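Local structure of Hep_Hag family (Burkholderia pseudomallei, 3S6L) at residues 83-95 / 98-110. The protein probably mediates adhesion to host epithelial cells as the YadA-like head domain of the trimeric autotransporter adhesin BoaA on the bacterial surface. Numbering follows the deposited sequence.
Sequences GQGAGAPGDGASA and QGALASGTDSTAL. With ZN (zinc ion), chain T; ZN (zinc ion), chain R.
Gln84 and Gln98 sit one above the other at the same corner of two successive coils, their side chains side by side and pointing the same way. Both put CG anti to the backbone N (chi1 -171° and -168°) and then bend at chi2, which brings the two amides almost parallel, 23° between their planes. Gln98 NE2 donates to Gln84 OE1 over 2.9 Å, approaching nearly in line with the Gln84 C=O, though the bond bends at the hydrogen and Gln84 OE1 sits somewhat out of the Gln98 amide plane. The ladder runs on, since Gln84 NE2 bonds Gln70 of the preceding coil. With NE2 engaged, Gln98 turns OE1 to a zinc ion at 2.1 Å, a site shared with His113.

Backbone hydrogen bonds tie one coil to the next: Gly99 N to Gln84 O, Gly87 N to Ala100 O, Ala102 N to Gly87 O, and, where 94-95 pairs in parallel with 108-109, Ser94 N to Ser107 O and Ala109 N to Ser94 O. Between the two walls of the roll lie small methyls. Ala95 CB rests 4.1 Å from Ala100 CB and 4.0 Å from Ala102 CB, while Ala93 CB meets Ala102 CB at 3.9 Å. On the outer side Leu101 crosses Pro89 at about a right angle, and Leu101 CD1 lies tightly against Pro89 CD at 3.5 Å.

At the far turn Asp106 N bonds Asp91 O, and Asp106 OD1 binds a second zinc ion at 2.4 Å. Ser107 OG bonds Gly104 O, 2.8 Å away, with Ala116 O as a second partner. One water links Gly92 O, Ser94 OG and Ser107 O. Ser94 packs on Phe96 and Thr108 on Gly111 of the second subunit, and Leu110 meets Leu110 of both other subunits, consistent with this wall facing the trimer axis. This stacking of short coils closed by type II turns belongs to the left-handed beta-roll of YadA-like heads.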
loop_
_atom_site.group_PDB
_atom_site.type_symbol
_atom_site.label_atom_id
_atom_site.label_comp_id
_atom_site.label_asym_id
_atom_site.label_seq_id
_atom_site.Cartn_x
_atom_site.Cartn_y
_atom_site.Cartn_z
ATOM N N GLY A 83 -0.806 7.056 -5.063
ATOM C CA GLY A 83 0.390 7.882 -5.103
ATOM C C GLY A 83 0.268 8.840 -6.276
ATOM O O GLY A 83 -0.369 8.522 -7.294
ATOM N N GLN A 84 0.855 10.027 -6.149
ATOM C CA GLN A 84 0.832 10.954 -7.268
ATOM C C GLN A 84 1.444 10.257 -8.499
ATOM O O GLN A 84 2.499 9.604 -8.421
ATOM C CB GLN A 84 1.534 12.278 -6.935
ATOM C CG GLN A 84 1.346 13.373 -8.015
ATOM C CD GLN A 84 2.251 13.173 -9.243
ATOM O OE1 GLN A 84 3.332 12.588 -9.140
ATOM N NE2 GLN A 84 1.793 13.634 -10.409
ATOM N N GLY A 85 0.766 10.383 -9.634
ATOM C CA GLY A 85 1.287 9.814 -10.877
ATOM C C GLY A 85 1.481 8.294 -10.862
ATOM O O GLY A 85 2.185 7.778 -11.718
ATOM N N ALA A 86 0.840 7.582 -9.928
ATOM C CA ALA A 86 0.945 6.129 -9.887
ATOM C C ALA A 86 0.064 5.507 -10.951
ATOM O O ALA A 86 -0.970 6.049 -11.282
ATOM C CB ALA A 86 0.563 5.579 -8.509
ATOM N N GLY A 87 0.480 4.356 -11.469
ATOM C CA GLY A 87 -0.213 3.722 -12.570
ATOM C C GLY A 87 -0.420 2.223 -12.398
ATOM O O GLY A 87 0.480 1.497 -12.013
ATOM N N ALA A 88 -1.621 1.769 -12.717
ATOM C CA ALA A 88 -1.927 0.340 -12.715
ATOM C C ALA A 88 -2.745 -0.064 -13.943
ATOM O O ALA A 88 -3.958 -0.270 -13.832
ATOM C CB ALA A 88 -2.682 -0.024 -11.375
ATOM N N PRO A 89 -2.114 -0.140 -15.140
ATOM C CA PRO A 89 -2.895 -0.558 -16.336
ATOM C C PRO A 89 -3.192 -2.050 -16.394
ATOM O O PRO A 89 -3.971 -2.496 -17.233
ATOM C CB PRO A 89 -1.971 -0.192 -17.488
ATOM C CG PRO A 89 -0.611 -0.194 -16.914
ATOM C CD PRO A 89 -0.751 0.305 -15.511
ATOM N N GLY A 90 -2.533 -2.841 -15.551
ATOM C CA GLY A 90 -2.690 -4.279 -15.634
ATOM C C GLY A 90 -3.948 -4.755 -14.912
ATOM O O GLY A 90 -4.375 -4.149 -13.916
ATOM N N ASP A 91 -4.526 -5.847 -15.417
ATOM C CA ASP A 91 -5.634 -6.538 -14.746
ATOM C C ASP A 91 -5.104 -7.149 -13.441
ATOM O O ASP A 91 -4.076 -7.844 -13.416
ATOM C CB ASP A 91 -6.264 -7.596 -15.678
ATOM C CG ASP A 91 -6.970 -6.976 -16.913
ATOM O OD1 ASP A 91 -7.252 -5.743 -16.934
ATOM O OD2 ASP A 91 -7.276 -7.737 -17.871
ATOM N N GLY A 92 -5.768 -6.844 -12.338
ATOM C CA GLY A 92 -5.330 -7.346 -11.035
ATOM C C GLY A 92 -4.068 -6.680 -10.493
ATOM O O GLY A 92 -3.383 -7.254 -9.619
ATOM N N ALA A 93 -3.750 -5.495 -11.019
ATOM C CA ALA A 93 -2.502 -4.798 -10.692
ATOM C C ALA A 93 -2.684 -3.766 -9.589
ATOM O O ALA A 93 -3.709 -3.059 -9.562
ATOM C CB ALA A 93 -1.909 -4.150 -11.916
ATOM N N SER A 94 -1.678 -3.669 -8.695
ATOM C CA SER A 94 -1.709 -2.753 -7.564
ATOM C C SER A 94 -0.394 -2.007 -7.422
ATOM O O SER A 94 0.676 -2.637 -7.268
ATOM C CB SER A 94 -1.992 -3.517 -6.257
ATOM O OG SER A 94 -3.117 -4.371 -6.383
ATOM N N ALA A 95 -0.470 -0.671 -7.470
ATOM C CA ALA A 95 0.719 0.185 -7.384
ATOM C C ALA A 95 0.562 1.161 -6.230
ATOM O O ALA A 95 -0.443 1.860 -6.117
ATOM C CB ALA A 95 0.924 0.924 -8.670
ATOM N N GLN A 98 4.566 7.138 -5.106
ATOM C CA GLN A 98 4.558 8.128 -6.164
ATOM C C GLN A 98 5.253 7.552 -7.412
ATOM O O GLN A 98 6.355 6.989 -7.292
ATOM C CB GLN A 98 5.246 9.425 -5.668
ATOM C CG GLN A 98 5.040 10.648 -6.579
ATOM C CD GLN A 98 6.215 10.849 -7.527
ATOM O OE1 GLN A 98 7.359 10.622 -7.124
ATOM N NE2 GLN A 98 5.948 11.289 -8.788
ATOM N N GLY A 99 4.613 7.667 -8.586
ATOM C CA GLY A 99 5.217 7.210 -9.877
ATOM C C GLY A 99 5.431 5.701 -9.965
ATOM O O GLY A 99 6.217 5.214 -10.794
ATOM N N ALA A 100 4.761 4.946 -9.089
ATOM C CA ALA A 100 4.874 3.498 -9.078
ATOM C C ALA A 100 4.032 2.982 -10.246
ATOM O O ALA A 100 2.997 3.558 -10.560
ATOM C CB ALA A 100 4.360 2.916 -7.761
ATOM N N LEU A 101 4.473 1.901 -10.877
ATOM C CA LEU A 101 3.726 1.347 -12.024
ATOM C C LEU A 101 3.619 -0.173 -11.889
ATOM O O LEU A 101 4.633 -0.852 -11.771
ATOM C CB LEU A 101 4.365 1.723 -13.369
ATOM C CG LEU A 101 3.743 1.126 -14.640
ATOM C CD1 LEU A 101 2.369 1.763 -14.971
ATOM C CD2 LEU A 101 4.704 1.250 -15.852
ATOM N N ALA A 102 2.398 -0.686 -11.842
ATOM C CA ALA A 102 2.188 -2.113 -11.827
ATOM C C ALA A 102 1.457 -2.392 -13.136
ATOM O O ALA A 102 0.243 -2.204 -13.229
ATOM C CB ALA A 102 1.332 -2.518 -10.606
ATOM N N SER A 103 2.209 -2.809 -14.149
ATOM C CA SER A 103 1.648 -2.907 -15.491
ATOM C C SER A 103 1.380 -4.353 -15.884
ATOM O O SER A 103 0.533 -4.584 -16.695
ATOM C CB SER A 103 2.552 -2.237 -16.519
ATOM O OG SER A 103 3.813 -2.841 -16.441
ATOM N N GLY A 104 2.117 -5.308 -15.306
ATOM C CA GLY A 104 1.892 -6.732 -15.559
ATOM C C GLY A 104 0.526 -7.155 -15.035
ATOM O O GLY A 104 0.018 -6.596 -14.039
ATOM N N THR A 105 -0.097 -8.113 -15.720
ATOM C CA THR A 105 -1.273 -8.789 -15.145
ATOM C C THR A 105 -0.910 -9.306 -13.747
ATOM O O THR A 105 0.114 -9.974 -13.576
ATOM C CB THR A 105 -1.698 -9.962 -16.066
ATOM O OG1 THR A 105 -2.075 -9.422 -17.346
ATOM C CG2 THR A 105 -2.861 -10.775 -15.473
ATOM N N ASP A 106 -1.729 -8.983 -12.739
ATOM C CA ASP A 106 -1.546 -9.546 -11.399
ATOM C C ASP A 106 -0.229 -9.131 -10.771
ATOM O O ASP A 106 0.360 -9.882 -9.971
ATOM C CB ASP A 106 -1.632 -11.088 -11.451
ATOM C CG ASP A 106 -3.052 -11.585 -11.595
ATOM O OD1 ASP A 106 -3.996 -10.843 -11.257
ATOM O OD2 ASP A 106 -3.226 -12.736 -12.038
ATOM N N SER A 107 0.236 -7.934 -11.128
ATOM C CA SER A 107 1.486 -7.425 -10.589
ATOM C C SER A 107 1.236 -6.457 -9.413
ATOM O O SER A 107 0.142 -5.964 -9.231
ATOM C CB SER A 107 2.303 -6.749 -11.701
ATOM O OG SER A 107 1.671 -5.542 -12.109
ATOM N N THR A 108 2.273 -6.179 -8.638
ATOM C CA THR A 108 2.136 -5.401 -7.431
ATOM C C THR A 108 3.420 -4.621 -7.288
ATOM O O THR A 108 4.516 -5.217 -7.203
ATOM C CB THR A 108 1.907 -6.329 -6.191
ATOM O OG1 THR A 108 0.788 -7.191 -6.445
ATOM C CG2 THR A 108 1.643 -5.525 -4.929
ATOM N N ALA A 109 3.294 -3.298 -7.321
ATOM C CA ALA A 109 4.439 -2.388 -7.241
ATOM C C ALA A 109 4.327 -1.566 -5.982
ATOM O O ALA A 109 3.396 -0.753 -5.862
ATOM C CB ALA A 109 4.504 -1.467 -8.483
ATOM N N LEU A 110 5.281 -1.755 -5.065
ATOM C CA LEU A 110 5.245 -1.135 -3.731
ATOM C C LEU A 110 6.483 -0.281 -3.458
ATOM O O LEU A 110 7.549 -0.801 -3.107
ATOM C CB LEU A 110 5.100 -2.246 -2.676
ATOM C CG LEU A 110 3.853 -3.135 -2.848
ATOM C CD1 LEU A 110 3.952 -4.342 -1.970
ATOM C CD2 LEU A 110 2.579 -2.394 -2.541
HETATM ZN ZN ZN T . -5.911 -11.219 -12.634
HETATM ZN ZN ZN R . 9.160 11.134 -8.051
HETATM O O HOH W 1 -3.354 -7.027 -17.802
HETATM O O HOH W 2 -1.995 -6.780 -7.374
HETATM O O HOH W 3 -6.631 -11.528 -14.620
#